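PDB 3FG2: putative rubredoxin reductase, which probably passes electrons from NADH through its bound FAD to a ferredoxin that serves the CYP199A2 monooxygenase system. Local coordinates for residues 176-179 with 180-184; 192-196 with 197-201. All coordinates share one frame; numbering follows the deposited sequence.

Interaction 1 (176-179 with 180-184); sequences RVMA and RVVTP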
ATOM      1  N   ARG A 176       6.992  16.388  -9.981  1.00 19.17           N
ATOM      2  CA  ARG A 176       6.173  15.456 -10.762  1.00 18.85           C
ATOM      3  C   ARG A 176       5.421  14.489  -9.844  1.00 19.73           C
ATOM      4  O   ARG A 176       5.778  14.316  -8.678  1.00 20.02           O
ATOM      5  CB  ARG A 176       7.044  14.664 -11.749  1.00 18.91           C
ATOM      6  CG  ARG A 176       8.018  13.688 -11.094  1.00 18.13           C
ATOM      7  CD  ARG A 176       9.009  13.119 -12.101  1.00 16.75           C
ATOM      8  NE  ARG A 176      10.067  12.369 -11.431  1.00 19.59           N
ATOM      9  CZ  ARG A 176       9.945  11.115 -11.008  1.00 19.74           C
ATOM     10  NH1 ARG A 176       8.808  10.460 -11.192  1.00 22.52           N
ATOM     11  NH2 ARG A 176      10.956  10.519 -10.389  1.00 19.48           N
ATOM     12  N   VAL A 177       4.378  13.862 -10.376  1.00 17.90           N
ATOM     13  CA  VAL A 177       3.568  12.937  -9.597  1.00 19.12           C
ATOM     14  C   VAL A 177       4.234  11.588  -9.338  1.00 20.13           C
ATOM     15  O   VAL A 177       5.089  11.153 -10.097  1.00 20.00           O
ATOM     16  CB  VAL A 177       2.205  12.683 -10.289  1.00 19.91           C
ATOM     17  CG1 VAL A 177       1.455  13.997 -10.443  1.00 17.72           C
ATOM     18  CG2 VAL A 177       2.414  12.035 -11.647  1.00 16.93           C
ATOM     19  N   MET A 178       3.828  10.936  -8.251  1.00 20.37           N
ATOM     20  CA  MET A 178       4.359   9.634  -7.883  1.00 20.43           C
ATOM     21  C   MET A 178       5.888   9.609  -7.827  1.00 20.66           C
ATOM     22  O   MET A 178       6.503   8.565  -8.039  1.00 20.86           O
ATOM     23  CB  MET A 178       3.857   8.585  -8.880  1.00 19.30           C
ATOM     24  CG  MET A 178       2.330   8.459  -8.941  1.00 20.23           C
ATOM     25  SD  MET A 178       1.768   7.218 -10.126  1.00 18.13           S
ATOM     26  CE  MET A 178       1.595   8.188 -11.595  1.00 19.84           C
ATOM     27  N   ALA A 179       6.496  10.753  -7.526  1.00 21.25           N
ATOM     28  CA  ALA A 179       7.954  10.882  -7.480  1.00 21.52           C
ATOM     29  C   ALA A 179       8.668   9.862  -6.597  1.00 23.25           C
ATOM     30  O   ALA A 179       9.835   9.525  -6.830  1.00 20.91           O
ATOM     31  CB  ALA A 179       8.333  12.295  -7.046  1.00 20.38           C
ATOM     32  N   ARG A 180       7.964   9.379  -5.583  1.00 25.85           N
ATOM     33  CA  ARG A 180       8.513   8.402  -4.652  1.00 28.27           C
ATOM     34  C   ARG A 180       8.493   6.975  -5.204  1.00 29.41           C
ATOM     35  O   ARG A 180       9.216   6.109  -4.705  1.00 27.90           O
ATOM     36  CB  ARG A 180       7.708   8.446  -3.346  1.00 31.14           C
ATOM     37  CG  ARG A 180       8.079   7.414  -2.287  1.00 34.32           C
ATOM     38  CD  ARG A 180       9.448   7.699  -1.663  1.00 40.46           C
ATOM     39  NE  ARG A 180      10.488   6.825  -2.199  1.00 43.64           N
ATOM     40  CZ  ARG A 180      10.792   5.626  -1.712  1.00 45.38           C
ATOM     41  NH1 ARG A 180      10.143   5.141  -0.661  1.00 47.12           N
ATOM     42  NH2 ARG A 180      11.738   4.904  -2.288  1.00 46.89           N
ATOM     43  N   VAL A 181       7.695   6.728  -6.244  1.00 28.66           N
ATOM     44  CA  VAL A 181       7.574   5.370  -6.760  1.00 29.67           C
ATOM     45  C   VAL A 181       7.734   5.050  -8.251  1.00 29.98           C
ATOM     46  O   VAL A 181       7.874   3.878  -8.597  1.00 32.21           O
ATOM     47  CB  VAL A 181       6.230   4.756  -6.302  1.00 30.40           C
ATOM     48  CG1 VAL A 181       6.236   4.550  -4.795  1.00 28.20           C
ATOM     49  CG2 VAL A 181       5.082   5.684  -6.685  1.00 31.09           C
ATOM     50  N   VAL A 182       7.701   6.049  -9.130  1.00 27.01           N
ATOM     51  CA  VAL A 182       7.852   5.779 -10.566  1.00 24.53           C
ATOM     52  C   VAL A 182       8.867   6.716 -11.210  1.00 23.68           C
ATOM     53  O   VAL A 182       9.204   7.761 -10.638  1.00 22.03           O
ATOM     54  CB  VAL A 182       6.503   5.936 -11.334  1.00 24.79           C
ATOM     55  CG1 VAL A 182       5.429   5.083 -10.686  1.00 21.91           C
ATOM     56  CG2 VAL A 182       6.077   7.403 -11.369  1.00 22.15           C
ATOM     57  N   THR A 183       9.350   6.348 -12.396  1.00 21.69           N
ATOM     58  CA  THR A 183      10.317   7.185 -13.110  1.00 22.16           C
ATOM     59  C   THR A 183       9.570   8.286 -13.891  1.00 22.59           C
ATOM     60  O   THR A 183       8.373   8.168 -14.160  1.00 22.15           O
ATOM     61  CB  THR A 183      11.212   6.338 -14.065  1.00 23.95           C
ATOM     62  OG1 THR A 183      10.401   5.653 -15.032  1.00 21.75           O
ATOM     63  CG2 THR A 183      12.012   5.318 -13.265  1.00 23.78           C
ATOM     64  N   PRO A 184      10.271   9.367 -14.269  1.00 21.12           N
ATOM     65  CA  PRO A 184       9.691  10.498 -15.005  1.00 22.89           C
ATOM     66  C   PRO A 184       8.758  10.208 -16.184  1.00 23.43           C
ATOM     67  O   PRO A 184       7.752  10.898 -16.354  1.00 22.88           O
ATOM     68  CB  PRO A 184      10.922  11.302 -15.427  1.00 22.83           C
ATOM     69  CG  PRO A 184      11.876  11.050 -14.297  1.00 20.81           C
ATOM     70  CD  PRO A 184      11.722   9.555 -14.098  1.00 21.29           C
TER
HETATM   71  O   HOH W   1      11.150   8.301  -8.599  1.00 22.59           O
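The guanidinium of R176 lies between P184 and A179: the backbone N of P184 sits 3.6 Å above one face of its plane, offset toward the rim, CA of A179 faces the opposite side, and the carbonyl oxygen of V182 meets the edge. NH1 of R176 bonds to O of V182 at 2.8 Å; the oxygen lies near the guanidinium plane, while NH1 stands above the carbonyl plane of V182. NH2 of R176 adds a weak bond. The chain leaves the backbone with CG between N and the carbonyl carbon (chi1 68°) and runs extended, crossing the P184 ring with NE of R176 3.6 Å from CG of P184. A water accepts from NH2 of R176 and donates to the carbonyl oxygens of A179 and V182, while S187 of the next helix bonds to NH1.

This loop of the FAD-dependent pyridine nucleotide-disulphide oxidoreductase fold leads from strand 167-171 into helix 184-196; within it, a type II turn spans 176-179, and T183 sits at the N-cap position.

Inside the bend, N of V182 reaches O of M178 at 3.0 Å, nearly in line with the C=O bond, and N of V181 meets the same oxygen of M178 at 2.8 Å from above the carbonyl plane. CG2 of V182 packs 3.5 Å from CB of M178, and F152 and L155 of helix 152-163 touch the M178 side chain.

Interaction 2 (192-196 with 197-201); sequences DRHSG and AGIRM
H194 and I199 lie side by side and point the same way, CD1 of I199 coming 3.8 Å from ND1 of H194, while M201 crosses the histidine and sets its CE 3.7 Å from CB of H194. Both methyls approach the imidazole obliquely. The CB of M201 already heads for the helix, and bends at chi2 (61°) and chi3 bring CE against H194. L155 and A159 of helix 152-163 pack on H194, whose NE2 is hydrogen-bonded to Q324, so this is the close-packed side of the turn.

The carbonyl oxygen of H194 is gripped from opposite faces of its plane: N of I199 bonds to it at 3.1 Å with an N-H...O angle of 157°, N of A197 at 2.9 Å with a more bent one. CB of I199 rests 3.3 Å from O of H194, hemming it in with carbon.

The side around S195 is looser, and water does much of the joining. Its OG, bonded to the carbonyl oxygen of H191, accepts from a water that in turn takes the N-H of M201; a second water donates to the carbonyl oxygens of S195 and I199. Direct contact persists in a CA-H...O approach of 3.4 Å from CA of S195 to O of I199.

G198 has positive phi (95°), a backbone shape that would press a CB against the preceding carbonyl oxygen. Its N bonds to O of S195 at 2.7 Å, from well above the carbonyl plane. With this amide and that of I199 both bonded back into the last helical turn, the chain forms a Schellman motif, ending the helix of a beta-alpha-beta unit just before strand 200-202.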
ATOM      1  N   ASP A 192      -0.337  14.070 -18.182  1.00 20.48           N
ATOM      2  CA  ASP A 192      -1.085  14.405 -19.389  1.00 22.62           C
ATOM      3  C   ASP A 192      -2.521  13.873 -19.310  1.00 24.19           C
ATOM      4  O   ASP A 192      -3.482  14.616 -19.525  1.00 24.85           O
ATOM      5  CB  ASP A 192      -0.399  13.826 -20.638  1.00 20.67           C
ATOM      6  CG  ASP A 192       0.909  14.535 -20.988  1.00 21.26           C
ATOM      7  OD1 ASP A 192       1.137  15.670 -20.517  1.00 24.00           O
ATOM      8  OD2 ASP A 192       1.708  13.960 -21.758  1.00 20.25           O
ATOM      9  N   ARG A 193      -2.662  12.589 -19.000  1.00 23.48           N
ATOM     10  CA  ARG A 193      -3.973  11.965 -18.900  1.00 23.46           C
ATOM     11  C   ARG A 193      -4.895  12.691 -17.930  1.00 23.78           C
ATOM     12  O   ARG A 193      -6.038  13.006 -18.269  1.00 22.38           O
ATOM     13  CB  ARG A 193      -3.822  10.508 -18.470  1.00 23.76           C
ATOM     14  CG  ARG A 193      -3.078   9.669 -19.498  1.00 29.21           C
ATOM     15  CD  ARG A 193      -3.916   9.503 -20.758  1.00 29.47           C
ATOM     16  NE  ARG A 193      -5.017   8.567 -20.545  1.00 32.36           N
ATOM     17  CZ  ARG A 193      -6.174   8.602 -21.201  1.00 33.50           C
ATOM     18  NH1 ARG A 193      -6.395   9.535 -22.117  1.00 33.23           N
ATOM     19  NH2 ARG A 193      -7.106   7.696 -20.948  1.00 35.02           N
ATOM     20  N   HIS A 194      -4.399  12.958 -16.725  1.00 23.22           N
ATOM     21  CA  HIS A 194      -5.202  13.644 -15.718  1.00 22.64           C
ATOM     22  C   HIS A 194      -5.522  15.074 -16.117  1.00 22.27           C
ATOM     23  O   HIS A 194      -6.656  15.525 -15.962  1.00 22.50           O
ATOM     24  CB  HIS A 194      -4.494  13.605 -14.365  1.00 22.03           C
ATOM     25  CG  HIS A 194      -4.503  12.250 -13.733  1.00 19.34           C
ATOM     26  ND1 HIS A 194      -5.652  11.500 -13.616  1.00 19.28           N
ATOM     27  CD2 HIS A 194      -3.511  11.511 -13.184  1.00 18.97           C
ATOM     28  CE1 HIS A 194      -5.367  10.355 -13.022  1.00 21.15           C
ATOM     29  NE2 HIS A 194      -4.075  10.338 -12.749  1.00 21.59           N
ATOM     30  N   SER A 195      -4.525  15.786 -16.634  1.00 22.05           N
ATOM     31  CA  SER A 195      -4.738  17.157 -17.086  1.00 22.83           C
ATOM     32  C   SER A 195      -5.813  17.128 -18.165  1.00 22.33           C
ATOM     33  O   SER A 195      -6.721  17.956 -18.180  1.00 22.69           O
ATOM     34  CB  SER A 195      -3.451  17.729 -17.679  1.00 22.84           C
ATOM     35  OG  SER A 195      -2.457  17.880 -16.680  1.00 26.65           O
ATOM     36  N   GLY A 196      -5.693  16.161 -19.070  1.00 21.71           N
ATOM     37  CA  GLY A 196      -6.657  16.022 -20.145  1.00 22.31           C
ATOM     38  C   GLY A 196      -8.070  15.837 -19.628  1.00 22.61           C
ATOM     39  O   GLY A 196      -9.032  16.202 -20.293  1.00 23.90           O
ATOM     40  N   ALA A 197      -8.201  15.271 -18.435  1.00 21.54           N
ATOM     41  CA  ALA A 197      -9.513  15.051 -17.851  1.00 22.64           C
ATOM     42  C   ALA A 197      -9.997  16.317 -17.155  1.00 24.09           C
ATOM     43  O   ALA A 197     -11.097  16.352 -16.607  1.00 25.43           O
ATOM     44  CB  ALA A 197      -9.457  13.900 -16.865  1.00 20.07           C
ATOM     45  N   GLY A 198      -9.171  17.357 -17.164  1.00 24.94           N
ATOM     46  CA  GLY A 198      -9.570  18.602 -16.532  1.00 24.62           C
ATOM     47  C   GLY A 198      -9.088  18.763 -15.106  1.00 25.89           C
ATOM     48  O   GLY A 198      -9.525  19.669 -14.401  1.00 26.78           O
ATOM     49  N   ILE A 199      -8.192  17.885 -14.671  1.00 25.64           N
ATOM     50  CA  ILE A 199      -7.652  17.966 -13.321  1.00 24.72           C
ATOM     51  C   ILE A 199      -6.470  18.932 -13.372  1.00 27.17           C
ATOM     52  O   ILE A 199      -5.586  18.793 -14.217  1.00 27.69           O
ATOM     53  CB  ILE A 199      -7.193  16.581 -12.843  1.00 22.67           C
ATOM     54  CG1 ILE A 199      -8.418  15.665 -12.711  1.00 21.04           C
ATOM     55  CG2 ILE A 199      -6.412  16.708 -11.547  1.00 19.68           C
ATOM     56  CD1 ILE A 199      -8.101  14.196 -12.471  1.00 21.16           C
ATOM     57  N   ARG A 200      -6.465  19.922 -12.485  1.00 27.18           N
ATOM     58  CA  ARG A 200      -5.391  20.908 -12.469  1.00 29.05           C
ATOM     59  C   ARG A 200      -4.279  20.450 -11.529  1.00 27.35           C
ATOM     60  O   ARG A 200      -4.490  20.340 -10.318  1.00 27.12           O
ATOM     61  CB  ARG A 200      -5.914  22.272 -11.991  1.00 33.27           C
ATOM     62  CG  ARG A 200      -7.363  22.597 -12.360  1.00 38.63           C
ATOM     63  CD  ARG A 200      -7.489  23.193 -13.738  1.00 41.29           C
ATOM     64  NE  ARG A 200      -6.789  24.470 -13.827  1.00 46.34           N
ATOM     65  CZ  ARG A 200      -6.745  25.225 -14.922  1.00 47.22           C
ATOM     66  NH1 ARG A 200      -7.367  24.836 -16.028  1.00 47.74           N
ATOM     67  NH2 ARG A 200      -6.065  26.364 -14.914  1.00 47.59           N
ATOM     68  N   MET A 201      -3.100  20.188 -12.090  1.00 26.09           N
ATOM     69  CA  MET A 201      -1.949  19.753 -11.308  1.00 24.91           C
ATOM     70  C   MET A 201      -1.102  20.938 -10.839  1.00 23.92           C
ATOM     71  O   MET A 201      -0.868  21.879 -11.596  1.00 25.23           O
ATOM     72  CB  MET A 201      -1.081  18.810 -12.143  1.00 25.28           C
ATOM     73  CG  MET A 201      -0.972  17.418 -11.557  1.00 29.83           C
ATOM     74  SD  MET A 201      -2.585  16.590 -11.432  1.00 30.00           S
ATOM     75  CE  MET A 201      -2.108  14.894 -11.780  1.00 29.52           C
TER
HETATM   76  O   HOH W   2      -2.467  20.333 -15.013  1.00 21.52           O
HETATM   77  O   HOH W   3      -5.906  20.482 -16.526  1.00 36.23           O

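Overall arrangement
Interactions 1 and 2 follow each other along the chain, bracketing helix 184-196: residues 176-184 form its approach and first residue, residues 192-201 its last turns and the way out. Their centres are 16 Å apart, yet they touch where CG1 of V177 packs 3.9 Å from CE of M201. Together they illustrate how both ends of the helix in one beta-alpha-beta crossover are shaped, here between strands 167-171 and 200-202, the latter at the edge of a five-stranded parallel sheet. Helix 152-163 packs against both. This sheet, with a second GxGxxG pattern at G149, G151 and G154, is consistent with the NADH-binding half of this reductase family; the V181 side chain lies about 10 Å from FAD.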